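Long-range contacts in Ifi204 (Mus musculus domesticus, PDB 5YZW), which probably senses DNA in innate immunity, as an interferon-inducible PYHIN-family protein whose HIN domain recognises DNA: residues K11-L16 / A35-E40; R31-T36 / V46-T51. All coordinates share one frame; numbering follows the deposited sequence.

Interaction 1 (K11-L16 / A35-E40); sequences KQVMVL and ATVATE
Val13 lays its CG2 methyl against the side chain of Val37, 3.6 Å from Val37 CB, and the two branched chains cross obliquely. With chi1 at -58°, CG2 sits between the backbone N and carbonyl carbon of Val13, while CG1 faces the CG2 methyl of Thr39. Val15 adds a lighter touch from the same face, its CG2 4.3 Å from Val37 CG1. Ile63 of the neighbouring strand packs on both Val13 and Val15, and Phe44 and Val46 also touch Val37, consistent with a place for this cluster in the OB-type barrel of the HIN domain. Leu16 meets Ala38 on the other face, where its CD1 lies 4.0 Å from Ala38 CB; helix 96-103 also packs on Leu16 through Arg99 and Ala102. The backbones are antiparallel but strongly twisted, at 130°. Met14 and Ala38 exchange a pair of hydrogen bonds, straighter from Met14 N to Ala38 O (2.9 Å) than in the return bond, whose angle at hydrogen is 138°. Leu16 N adds a third, to Thr36 O at 2.8 Å. At the strand end the Thr39 methyl lies 3.9 Å from Lys11 CG, the chains crossing at about a right angle, while Thr39 OG1 bonds Glu42 N in the following turn. Main-chain bonds thus fix the register, and apolar side chains pack on both faces, most closely at Val13 and Val37.

Interaction 2 (R31-T36 / V46-T51); sequences RMFHAT and VKVFDT
Phe33 turns one ring face to Val48, whose CB stands 3.7 Å from the ring centroid and 16° off its normal, a CH-pi contact. Phe33 chi1 of 59° puts CG between the backbone N and carbonyl carbon, and the two side chains run alongside each other, with Phe33 CZ 3.4 Å from Val48 CG1. This is the tightly packed part, extended by Ala35 against Val46 on the same face and by Phe57, which meets the Phe33 ring edge-to-face. In the backbone, Phe33 pairs with Val48 and Ala35 with Val46 through two reciprocal sets of main-chain hydrogen bonds; the one from Val48 N to Phe33 O is nearly linear, at 172°.

The other face is more polar but also buried. Lys47, extended beyond CG, runs alongside His34, its CG 3.7 Å from His34 CE1, and the Met32 CE methyl touches the same CG. Met32 also lies alongside Phe49 in an oblique Met-aromatic contact, SD 5.0 Å from the ring centroid. A water in the plane of the imidazole joins His34 ND1 (2.7 Å) to Val46 O, which therefore receives both this water and Ala35 N. His187, between strands 180-183 and 189-192, binds His34 NE2 through its backbone O and Lys47 NZ through its ND1. The looser, partly solvent-open side lies beyond strand 43-48, where Thr51 CG2 still comes 3.5 Å from Met32 N, while the Arg31 guanidinium turns to Thr23. The chemistry implies a hairpin with unlike faces: an aromatic and aliphatic side, probably facing the OB-type barrel interior, and a polar face with one bridging water that joins the two halves of the chain through His187.

From the N terminus, residues 11-16 open the long strand 11-25, the chain turns back into strand 30-38, and interaction 1 closes that hairpin between its outer ends. Strand 30-38 then turns into strand 43-48, and interaction 2 closes this second, shorter hairpin. The two loops overlap rather than nest: residues 31-36 lie inside the span of interaction 1, whereas 46-51 lie beyond it, and Ala35 and Thr36 belong to both. Strand 30-38 is thus the middle member of a three-stranded antiparallel meander in the first sheet, which interaction 2 also ties to the second half of the chain. The contacts meet where Val37 CG2 packs 3.7 Å from Val46 CG2, making their apolar sides continuous.

Interaction 1 (K11-L16 / A35-E40)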
ATOM      1  N   LYS A  11     -12.093  13.284  -8.953  1.00 43.74           N
ATOM      2  CA  LYS A  11     -12.026  11.926  -9.494  1.00 45.94           C
ATOM      3  C   LYS A  11     -13.048  11.065  -8.766  1.00 47.71           C
ATOM      4  O   LYS A  11     -13.057  11.016  -7.529  1.00 45.97           O
ATOM      5  CB  LYS A  11     -10.629  11.297  -9.332  1.00 42.52           C
ATOM      6  CG  LYS A  11     -10.442   9.974 -10.143  1.00 40.88           C
ATOM      7  CD  LYS A  11      -9.087   9.229  -9.829  1.00 37.96           C
ATOM      8  CE  LYS A  11      -7.899  10.111 -10.122  1.00 39.09           C
ATOM      9  NZ  LYS A  11      -7.901  10.570 -11.547  1.00 38.76           N
ATOM     10  N   GLN A  12     -13.884  10.369  -9.527  1.00 42.37           N
ATOM     11  CA  GLN A  12     -14.979   9.574  -8.980  1.00 46.48           C
ATOM     12  C   GLN A  12     -14.557   8.119  -8.974  1.00 47.15           C
ATOM     13  O   GLN A  12     -14.317   7.544 -10.037  1.00 48.27           O
ATOM     14  CB  GLN A  12     -16.262   9.735  -9.804  1.00 50.07           C
ATOM     15  CG  GLN A  12     -17.173  10.843  -9.352  1.00 63.62           C
ATOM     16  CD  GLN A  12     -18.490  10.851 -10.114  1.00 74.26           C
ATOM     17  OE1 GLN A  12     -18.882   9.840 -10.712  1.00 76.95           O
ATOM     18  NE2 GLN A  12     -19.196  11.985 -10.072  1.00 62.27           N
ATOM     19  N   VAL A  13     -14.471   7.519  -7.782  1.00 46.76           N
ATOM     20  CA  VAL A  13     -13.898   6.181  -7.650  1.00 44.65           C
ATOM     21  C   VAL A  13     -14.730   5.308  -6.720  1.00 48.16           C
ATOM     22  O   VAL A  13     -15.470   5.789  -5.858  1.00 49.37           O
ATOM     23  CB  VAL A  13     -12.424   6.207  -7.159  1.00 40.63           C
ATOM     24  CG1 VAL A  13     -11.566   7.016  -8.094  1.00 38.36           C
ATOM     25  CG2 VAL A  13     -12.328   6.787  -5.743  1.00 34.94           C
ATOM     26  N   MET A  14     -14.572   4.001  -6.896  1.00 44.61           N
ATOM     27  CA  MET A  14     -15.029   3.033  -5.917  1.00 45.96           C
ATOM     28  C   MET A  14     -13.849   2.585  -5.059  1.00 44.72           C
ATOM     29  O   MET A  14     -12.783   2.262  -5.584  1.00 43.85           O
ATOM     30  CB  MET A  14     -15.672   1.820  -6.581  1.00 51.19           C
ATOM     31  CG  MET A  14     -16.398   0.962  -5.552  1.00 62.93           C
ATOM     32  SD  MET A  14     -17.107  -0.557  -6.181  1.00 72.14           S
ATOM     33  CE  MET A  14     -18.744   0.002  -6.691  1.00 71.05           C
ATOM     34  N   VAL A  15     -14.047   2.585  -3.743  1.00 45.36           N
ATOM     35  CA  VAL A  15     -13.067   2.058  -2.794  1.00 50.64           C
ATOM     36  C   VAL A  15     -13.032   0.541  -2.899  1.00 44.49           C
ATOM     37  O   VAL A  15     -14.060  -0.122  -2.736  1.00 51.61           O
ATOM     38  CB  VAL A  15     -13.418   2.494  -1.366  1.00 44.37           C
ATOM     39  CG1 VAL A  15     -12.381   1.955  -0.379  1.00 46.68           C
ATOM     40  CG2 VAL A  15     -13.538   4.016  -1.292  1.00 42.99           C
ATOM     41  N   LEU A  16     -11.845  -0.018  -3.152  1.00 43.39           N
ATOM     42  CA  LEU A  16     -11.677  -1.465  -3.250  1.00 48.12           C
ATOM     43  C   LEU A  16     -11.180  -2.097  -1.952  1.00 48.28           C
ATOM     44  O   LEU A  16     -11.734  -3.099  -1.501  1.00 56.11           O
ATOM     45  CB  LEU A  16     -10.714  -1.807  -4.391  1.00 49.99           C
ATOM     46  CG  LEU A  16     -11.159  -1.311  -5.776  1.00 56.05           C
ATOM     47  CD1 LEU A  16     -10.315  -1.938  -6.861  1.00 53.70           C
ATOM     48  CD2 LEU A  16     -12.620  -1.582  -6.038  1.00 54.21           C
ATOM     49  N   ALA A  35      -5.249   3.063   0.743  1.00 38.77           N
ATOM     50  CA  ALA A  35      -6.443   2.572   0.077  1.00 42.76           C
ATOM     51  C   ALA A  35      -6.103   2.264  -1.369  1.00 40.74           C
ATOM     52  O   ALA A  35      -5.226   2.901  -1.967  1.00 40.96           O
ATOM     53  CB  ALA A  35      -7.601   3.591   0.119  1.00 42.11           C
ATOM     54  N   THR A  36      -6.798   1.276  -1.923  1.00 39.75           N
ATOM     55  CA  THR A  36      -6.838   1.040  -3.359  1.00 41.98           C
ATOM     56  C   THR A  36      -8.225   1.429  -3.866  1.00 45.02           C
ATOM     57  O   THR A  36      -9.231   1.059  -3.247  1.00 44.77           O
ATOM     58  CB  THR A  36      -6.513  -0.423  -3.665  1.00 39.30           C
ATOM     59  OG1 THR A  36      -5.155  -0.681  -3.284  1.00 51.78           O
ATOM     60  CG2 THR A  36      -6.659  -0.705  -5.149  1.00 41.34           C
ATOM     61  N   VAL A  37      -8.284   2.246  -4.925  1.00 43.85           N
ATOM     62  CA  VAL A  37      -9.556   2.727  -5.474  1.00 40.55           C
ATOM     63  C   VAL A  37      -9.517   2.561  -6.986  1.00 47.10           C
ATOM     64  O   VAL A  37      -8.467   2.298  -7.574  1.00 42.36           O
ATOM     65  CB  VAL A  37      -9.877   4.194  -5.116  1.00 34.89           C
ATOM     66  CG1 VAL A  37      -9.921   4.406  -3.613  1.00 35.65           C
ATOM     67  CG2 VAL A  37      -8.916   5.168  -5.805  1.00 35.12           C
ATOM     68  N   ALA A  38     -10.682   2.729  -7.622  1.00 43.02           N
ATOM     69  CA  ALA A  38     -10.763   2.485  -9.058  1.00 47.27           C
ATOM     70  C   ALA A  38     -11.803   3.381  -9.709  1.00 45.52           C
ATOM     71  O   ALA A  38     -12.905   3.549  -9.177  1.00 43.70           O
ATOM     72  CB  ALA A  38     -11.109   1.024  -9.358  1.00 42.86           C
ATOM     73  N   THR A  39     -11.446   3.952 -10.862  1.00 46.97           N
ATOM     74  CA  THR A  39     -12.436   4.413 -11.834  1.00 44.66           C
ATOM     75  C   THR A  39     -12.921   3.196 -12.606  1.00 50.13           C
ATOM     76  O   THR A  39     -12.556   2.060 -12.300  1.00 44.93           O
ATOM     77  CB  THR A  39     -11.860   5.458 -12.780  1.00 47.77           C
ATOM     78  OG1 THR A  39     -10.810   4.869 -13.553  1.00 48.74           O
ATOM     79  CG2 THR A  39     -11.339   6.685 -12.029  1.00 46.77           C
ATOM     80  N   GLU A  40     -13.742   3.407 -13.636  1.00 44.10           N
ATOM     81  CA  GLU A  40     -14.164   2.277 -14.458  1.00 49.79           C
ATOM     82  C   GLU A  40     -13.027   1.670 -15.283  1.00 53.02           C
ATOM     83  O   GLU A  40     -13.126   0.501 -15.674  1.00 58.14           O
ATOM     84  CB  GLU A  40     -15.319   2.709 -15.376  1.00 56.39           C
ATOM     85  CG  GLU A  40     -16.442   3.379 -14.586  1.00 68.53           C
ATOM     86  CD  GLU A  40     -17.809   3.325 -15.278  1.00 88.22           C
ATOM     87  OE1 GLU A  40     -18.427   2.235 -15.340  1.00 93.92           O
ATOM     88  OE2 GLU A  40     -18.271   4.390 -15.740  1.00 89.54           O
TER

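Interaction 2 (R31-T36 / V46-T51)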
ATOM      1  N   ARG A  31      -0.841  10.280  11.624  1.00 50.63           N
ATOM      2  CA  ARG A  31      -1.576   9.096  11.199  1.00 49.92           C
ATOM      3  C   ARG A  31      -1.864   9.113   9.702  1.00 52.18           C
ATOM      4  O   ARG A  31      -2.011  10.178   9.082  1.00 47.60           O
ATOM      5  CB  ARG A  31      -2.903   8.951  11.965  1.00 49.33           C
ATOM      6  CG  ARG A  31      -2.770   9.112  13.478  1.00 50.86           C
ATOM      7  CD  ARG A  31      -2.603   7.767  14.196  1.00 53.20           C
ATOM      8  NE  ARG A  31      -3.785   6.903  14.142  1.00 50.04           N
ATOM      9  CZ  ARG A  31      -3.803   5.657  14.616  1.00 56.47           C
ATOM     10  NH1 ARG A  31      -2.701   5.152  15.164  1.00 50.44           N
ATOM     11  NH2 ARG A  31      -4.909   4.919  14.550  1.00 47.42           N
ATOM     12  N   MET A  32      -1.974   7.911   9.136  1.00 41.02           N
ATOM     13  CA  MET A  32      -2.328   7.747   7.734  1.00 42.96           C
ATOM     14  C   MET A  32      -2.986   6.381   7.579  1.00 47.03           C
ATOM     15  O   MET A  32      -2.916   5.541   8.481  1.00 43.95           O
ATOM     16  CB  MET A  32      -1.089   7.888   6.844  1.00 43.62           C
ATOM     17  CG  MET A  32      -0.243   6.629   6.802  1.00 49.20           C
ATOM     18  SD  MET A  32       1.284   6.845   5.884  1.00 49.59           S
ATOM     19  CE  MET A  32       0.670   6.701   4.197  1.00 46.83           C
ATOM     20  N   PHE A  33      -3.666   6.170   6.440  1.00 39.46           N
ATOM     21  CA  PHE A  33      -3.941   4.814   5.974  1.00 36.97           C
ATOM     22  C   PHE A  33      -3.771   4.756   4.461  1.00 39.04           C
ATOM     23  O   PHE A  33      -3.619   5.783   3.782  1.00 41.95           O
ATOM     24  CB  PHE A  33      -5.320   4.280   6.404  1.00 37.81           C
ATOM     25  CG  PHE A  33      -6.493   5.114   5.931  1.00 44.64           C
ATOM     26  CD1 PHE A  33      -7.054   4.902   4.677  1.00 39.45           C
ATOM     27  CD2 PHE A  33      -7.048   6.075   6.749  1.00 42.02           C
ATOM     28  CE1 PHE A  33      -8.174   5.660   4.228  1.00 41.42           C
ATOM     29  CE2 PHE A  33      -8.157   6.846   6.316  1.00 45.60           C
ATOM     30  CZ  PHE A  33      -8.708   6.632   5.055  1.00 41.22           C
ATOM     31  N   HIS A  34      -3.756   3.526   3.945  1.00 38.98           N
ATOM     32  CA  HIS A  34      -3.611   3.238   2.524  1.00 40.67           C
ATOM     33  C   HIS A  34      -4.938   2.718   1.992  1.00 45.86           C
ATOM     34  O   HIS A  34      -5.671   2.021   2.703  1.00 41.04           O
ATOM     35  CB  HIS A  34      -2.527   2.181   2.265  1.00 37.72           C
ATOM     36  CG  HIS A  34      -1.124   2.684   2.397  1.00 44.74           C
ATOM     37  ND1 HIS A  34      -0.412   3.207   1.336  1.00 46.96           N
ATOM     38  CD2 HIS A  34      -0.284   2.702   3.456  1.00 45.31           C
ATOM     39  CE1 HIS A  34       0.794   3.555   1.749  1.00 45.22           C
ATOM     40  NE2 HIS A  34       0.895   3.267   3.034  1.00 45.63           N
ATOM     41  N   ALA A  35      -5.249   3.063   0.743  1.00 38.77           N
ATOM     42  CA  ALA A  35      -6.443   2.572   0.077  1.00 42.76           C
ATOM     43  C   ALA A  35      -6.103   2.264  -1.369  1.00 40.74           C
ATOM     44  O   ALA A  35      -5.226   2.901  -1.967  1.00 40.96           O
ATOM     45  CB  ALA A  35      -7.601   3.591   0.119  1.00 42.11           C
ATOM     46  N   THR A  36      -6.798   1.276  -1.923  1.00 39.75           N
ATOM     47  CA  THR A  36      -6.838   1.040  -3.359  1.00 41.98           C
ATOM     48  C   THR A  36      -8.225   1.429  -3.866  1.00 45.02           C
ATOM     49  O   THR A  36      -9.231   1.059  -3.247  1.00 44.77           O
ATOM     50  CB  THR A  36      -6.513  -0.423  -3.665  1.00 39.30           C
ATOM     51  OG1 THR A  36      -5.155  -0.681  -3.284  1.00 51.78           O
ATOM     52  CG2 THR A  36      -6.659  -0.705  -5.149  1.00 41.34           C
ATOM     53  N   VAL A  46      -3.786   5.063  -2.963  1.00 36.62           N
ATOM     54  CA  VAL A  46      -4.090   6.311  -2.279  1.00 36.91           C
ATOM     55  C   VAL A  46      -3.434   6.304  -0.909  1.00 41.30           C
ATOM     56  O   VAL A  46      -3.555   5.324  -0.163  1.00 40.02           O
ATOM     57  CB  VAL A  46      -5.612   6.515  -2.126  1.00 40.08           C
ATOM     58  CG1 VAL A  46      -5.907   7.851  -1.436  1.00 39.11           C
ATOM     59  CG2 VAL A  46      -6.287   6.456  -3.489  1.00 35.94           C
ATOM     60  N   LYS A  47      -2.794   7.416  -0.567  1.00 41.50           N
ATOM     61  CA  LYS A  47      -2.299   7.698   0.771  1.00 41.41           C
ATOM     62  C   LYS A  47      -3.177   8.775   1.389  1.00 45.39           C
ATOM     63  O   LYS A  47      -3.242   9.899   0.877  1.00 44.99           O
ATOM     64  CB  LYS A  47      -0.845   8.156   0.717  1.00 39.67           C
ATOM     65  CG  LYS A  47       0.154   7.011   0.584  1.00 36.40           C
ATOM     66  CD  LYS A  47       1.531   7.537   0.145  1.00 42.20           C
ATOM     67  CE  LYS A  47       2.613   6.443   0.200  1.00 43.97           C
ATOM     68  NZ  LYS A  47       3.928   7.026  -0.156  1.00 41.11           N
ATOM     69  N   VAL A  48      -3.855   8.428   2.479  1.00 38.12           N
ATOM     70  CA  VAL A  48      -4.797   9.309   3.156  1.00 41.99           C
ATOM     71  C   VAL A  48      -4.139   9.774   4.440  1.00 45.32           C
ATOM     72  O   VAL A  48      -3.937   8.978   5.371  1.00 43.04           O
ATOM     73  CB  VAL A  48      -6.128   8.602   3.431  1.00 43.47           C
ATOM     74  CG1 VAL A  48      -7.067   9.522   4.202  1.00 50.11           C
ATOM     75  CG2 VAL A  48      -6.753   8.148   2.098  1.00 41.12           C
ATOM     76  N   PHE A  49      -3.788  11.064   4.496  1.00 42.13           N
ATOM     77  CA  PHE A  49      -3.109  11.626   5.661  1.00 48.32           C
ATOM     78  C   PHE A  49      -4.037  12.350   6.637  1.00 53.66           C
ATOM     79  O   PHE A  49      -3.570  12.780   7.698  1.00 51.13           O
ATOM     80  CB  PHE A  49      -1.994  12.575   5.208  1.00 50.44           C
ATOM     81  CG  PHE A  49      -0.897  11.887   4.446  1.00 53.85           C
ATOM     82  CD1 PHE A  49       0.029  11.088   5.107  1.00 51.76           C
ATOM     83  CD2 PHE A  49      -0.805  12.013   3.064  1.00 41.53           C
ATOM     84  CE1 PHE A  49       1.044  10.442   4.410  1.00 50.14           C
ATOM     85  CE2 PHE A  49       0.203  11.374   2.368  1.00 50.15           C
ATOM     86  CZ  PHE A  49       1.133  10.586   3.047  1.00 55.19           C
ATOM     87  N   ASP A  50      -5.327  12.506   6.312  1.00 49.26           N
ATOM     88  CA  ASP A  50      -6.346  12.950   7.269  1.00 50.85           C
ATOM     89  C   ASP A  50      -7.210  11.733   7.586  1.00 50.49           C
ATOM     90  O   ASP A  50      -8.157  11.422   6.854  1.00 44.62           O
ATOM     91  CB  ASP A  50      -7.189  14.095   6.705  1.00 50.91           C
ATOM     92  CG  ASP A  50      -8.107  14.721   7.747  1.00 54.25           C
ATOM     93  OD1 ASP A  50      -8.314  14.122   8.826  1.00 48.68           O
ATOM     94  OD2 ASP A  50      -8.641  15.817   7.478  1.00 53.24           O
ATOM     95  N   THR A  51      -6.893  11.050   8.687  1.00 44.67           N
ATOM     96  CA  THR A  51      -7.571   9.791   8.950  1.00 43.50           C
ATOM     97  C   THR A  51      -8.993   9.982   9.437  1.00 47.31           C
ATOM     98  O   THR A  51      -9.697   8.981   9.641  1.00 45.24           O
ATOM     99  CB  THR A  51      -6.748   8.939   9.936  1.00 39.08           C
ATOM    100  OG1 THR A  51      -6.533   9.667  11.151  1.00 43.90           O
ATOM    101  CG2 THR A  51      -5.405   8.622   9.306  1.00 38.56           C
TER
HETATM  102  O   HOH W   1      -1.823   3.046  -0.959  1.00 44.83           O